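Local coordinates for GP37 (Pseudomonas phage phikz, PDB 5FT0), which inhibits the RNA degradosome of the bacterial host, probably by acting on its ribonuclease RNase E, at residues A[32-37]-A[68-73]. Numbering follows the deposited sequence.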
loop_
_atom_site.group_PDB
_atom_site.type_symbol
_atom_site.label_atom_id
_atom_site.label_comp_id
_atom_site.label_asym_id
_atom_site.label_seq_id
_atom_site.Cartn_x
_atom_site.Cartn_y
_atom_site.Cartn_z
ATOM N N VAL A 32 -25.685 4.052 -1.866
ATOM C CA VAL A 32 -25.536 2.601 -1.934
ATOM C C VAL A 32 -25.957 2.114 -3.313
ATOM O O VAL A 32 -27.071 2.397 -3.769
ATOM C CB VAL A 32 -26.358 1.896 -0.841
ATOM C CG1 VAL A 32 -26.223 0.383 -0.971
ATOM C CG2 VAL A 32 -25.922 2.356 0.539
ATOM N N HIS A 33 -25.066 1.375 -3.968
ATOM C CA HIS A 33 -25.376 0.633 -5.179
ATOM C C HIS A 33 -25.215 -0.853 -4.900
ATOM O O HIS A 33 -24.348 -1.262 -4.122
ATOM C CB HIS A 33 -24.462 1.038 -6.346
ATOM C CG HIS A 33 -24.602 2.469 -6.763
ATOM N ND1 HIS A 33 -25.273 2.847 -7.905
ATOM C CD2 HIS A 33 -24.149 3.613 -6.196
ATOM C CE1 HIS A 33 -25.231 4.163 -8.023
ATOM N NE2 HIS A 33 -24.555 4.651 -6.998
ATOM N N TRP A 34 -26.056 -1.664 -5.536
ATOM C CA TRP A 34 -25.944 -3.106 -5.393
ATOM C C TRP A 34 -26.485 -3.790 -6.639
ATOM O O TRP A 34 -27.342 -3.251 -7.344
ATOM C CB TRP A 34 -26.674 -3.618 -4.144
ATOM C CG TRP A 34 -28.152 -3.389 -4.144
ATOM C CD1 TRP A 34 -28.810 -2.279 -3.702
ATOM C CD2 TRP A 34 -29.163 -4.305 -4.585
ATOM N NE1 TRP A 34 -30.166 -2.441 -3.852
ATOM C CE2 TRP A 34 -30.410 -3.677 -4.390
ATOM C CE3 TRP A 34 -29.135 -5.594 -5.130
ATOM C CZ2 TRP A 34 -31.615 -4.293 -4.720
ATOM C CZ3 TRP A 34 -30.333 -6.203 -5.458
ATOM C CH2 TRP A 34 -31.556 -5.553 -5.250
ATOM N N VAL A 35 -25.966 -4.987 -6.900
ATOM C CA VAL A 35 -26.377 -5.802 -8.036
ATOM C C VAL A 35 -26.370 -7.261 -7.601
ATOM O O VAL A 35 -25.479 -7.697 -6.863
ATOM C CB VAL A 35 -25.460 -5.570 -9.260
ATOM C CG1 VAL A 35 -23.995 -5.713 -8.872
ATOM C CG2 VAL A 35 -25.812 -6.528 -10.391
ATOM N N PHE A 36 -27.376 -8.010 -8.042
ATOM C CA PHE A 36 -27.512 -9.419 -7.703
ATOM C C PHE A 36 -26.895 -10.290 -8.792
ATOM O O PHE A 36 -27.070 -10.030 -9.985
ATOM C CB PHE A 36 -28.989 -9.768 -7.508
ATOM C CG PHE A 36 -29.249 -11.232 -7.288
ATOM C CD1 PHE A 36 -28.717 -11.890 -6.193
ATOM C CD2 PHE A 36 -30.049 -11.943 -8.169
ATOM C CE1 PHE A 36 -28.965 -13.235 -5.990
ATOM C CE2 PHE A 36 -30.299 -13.283 -7.971
ATOM C CZ PHE A 36 -29.758 -13.932 -6.881
ATOM N N ASN A 37 -26.162 -11.319 -8.374
ATOM C CA ASN A 37 -25.548 -12.249 -9.315
ATOM C C ASN A 37 -26.218 -13.609 -9.192
ATOM O O ASN A 37 -26.002 -14.313 -8.194
ATOM C CB ASN A 37 -24.045 -12.369 -9.061
ATOM C CG ASN A 37 -23.340 -13.191 -10.127
ATOM O OD1 ASN A 37 -23.929 -13.542 -11.150
ATOM N ND2 ASN A 37 -22.070 -13.499 -9.891
ATOM N N ALA A 68 -34.422 -2.879 1.047
ATOM C CA ALA A 68 -34.569 -3.007 2.495
ATOM C C ALA A 68 -33.569 -4.001 3.075
ATOM O O ALA A 68 -33.016 -3.773 4.157
ATOM C CB ALA A 68 -35.998 -3.425 2.844
HETATM N N MSE A 69 -33.326 -5.103 2.375
HETATM C CA MSE A 69 -32.342 -6.082 2.817
HETATM C C MSE A 69 -30.920 -5.523 2.744
HETATM O O MSE A 69 -30.125 -5.706 3.666
HETATM C CB MSE A 69 -32.440 -7.358 1.982
HETATM C CG MSE A 69 -31.296 -8.332 2.224
HETATM SE SE MSE A 69 -31.239 -9.788 0.919
HETATM C CE MSE A 69 -32.879 -10.700 1.436
ATOM N N VAL A 70 -30.600 -4.850 1.637
ATOM C CA VAL A 70 -29.264 -4.284 1.486
ATOM C C VAL A 70 -29.044 -3.171 2.499
ATOM O O VAL A 70 -27.953 -3.034 3.065
ATOM C CB VAL A 70 -29.044 -3.795 0.041
ATOM C CG1 VAL A 70 -27.675 -3.146 -0.099
ATOM C CG2 VAL A 70 -29.188 -4.955 -0.939
ATOM N N ARG A 71 -30.076 -2.361 2.750
ATOM C CA ARG A 71 -29.968 -1.315 3.763
ATOM C C ARG A 71 -29.675 -1.914 5.132
ATOM O O ARG A 71 -28.822 -1.411 5.875
ATOM C CB ARG A 71 -31.251 -0.485 3.806
ATOM C CG ARG A 71 -31.222 0.634 4.837
ATOM C CD ARG A 71 -32.560 1.355 4.912
ATOM N NE ARG A 71 -32.941 1.937 3.630
ATOM C CZ ARG A 71 -32.681 3.190 3.270
ATOM N NH1 ARG A 71 -32.037 4.001 4.101
ATOM N NH2 ARG A 71 -33.068 3.632 2.082
ATOM N N GLU A 72 -30.376 -2.992 5.484
ATOM C CA GLU A 72 -30.124 -3.657 6.758
ATOM C C GLU A 72 -28.710 -4.216 6.810
ATOM O O GLU A 72 -28.017 -4.088 7.826
ATOM C CB GLU A 72 -31.144 -4.771 6.985
ATOM C CG GLU A 72 -32.152 -4.484 8.077
ATOM C CD GLU A 72 -32.882 -5.734 8.531
ATOM O OE1 GLU A 72 -32.994 -6.688 7.730
ATOM O OE2 GLU A 72 -33.338 -5.766 9.692
ATOM N N TYR A 73 -28.263 -4.846 5.719
ATOM C CA TYR A 73 -26.927 -5.434 5.706
ATOM C C TYR A 73 -25.856 -4.372 5.917
ATOM O O TYR A 73 -24.936 -4.553 6.721
ATOM C CB TYR A 73 -26.678 -6.182 4.396
ATOM C CG TYR A 73 -25.286 -6.764 4.332
ATOM C CD1 TYR A 73 -24.989 -7.963 4.962
ATOM C CD2 TYR A 73 -24.261 -6.098 3.673
ATOM C CE1 TYR A 73 -23.713 -8.489 4.928
ATOM C CE2 TYR A 73 -22.980 -6.619 3.633
ATOM C CZ TYR A 73 -22.714 -7.815 4.262
ATOM O OH TYR A 73 -21.445 -8.340 4.225
#
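Trp34 and Val70 bring the strand and the helix together where their CA atoms stand 7.7 Å apart, the CA atoms of Val32 and Arg71 lie 8.2 Å from each other, and beyond Trp34 the strand runs away from the helix toward Asn37. Val70 is the one helix residue that reaches across, and it does so with both methyls. CG2 sits over one face of the Trp34 indole, 3.6 Å from the centroid of the five-membered ring and only 8° off the ring normal, a CH-pi contact with the methyl almost directly above the pyrrole part. The ring atoms CD2 and CG of Trp34 are both 3.7 Å from Val70 CG2. The other methyl, CG1, lies anti to the backbone N (chi1 177°), which turns it toward both strand residues: Val70 CG1 is 3.9 Å from Trp34 CD1 and the same 3.9 Å from Val32 CG1.

This is helix-on-sheet packing. Strand 30-37 is an inner strand of a four-stranded antiparallel sheet, flanked by strands 4-6 and 42-48, and helix 67-82, which follows the last strand of that sheet, folds back onto one of its faces. Phe4 of strand 4-6 touches both Val32 and Val70, extending the apolar patch, while Val45 also packs on Val32.

The CB of Trp34 points toward the helix, and with CG between the backbone N and the carbonyl carbon (chi1 63°) the indole presents a face to Val70 CG2. Its NE1 makes a hydrogen bond to Asp67 OD1 at the start of the helix, which helps set the turn of the ring, while the methyl packs on its face.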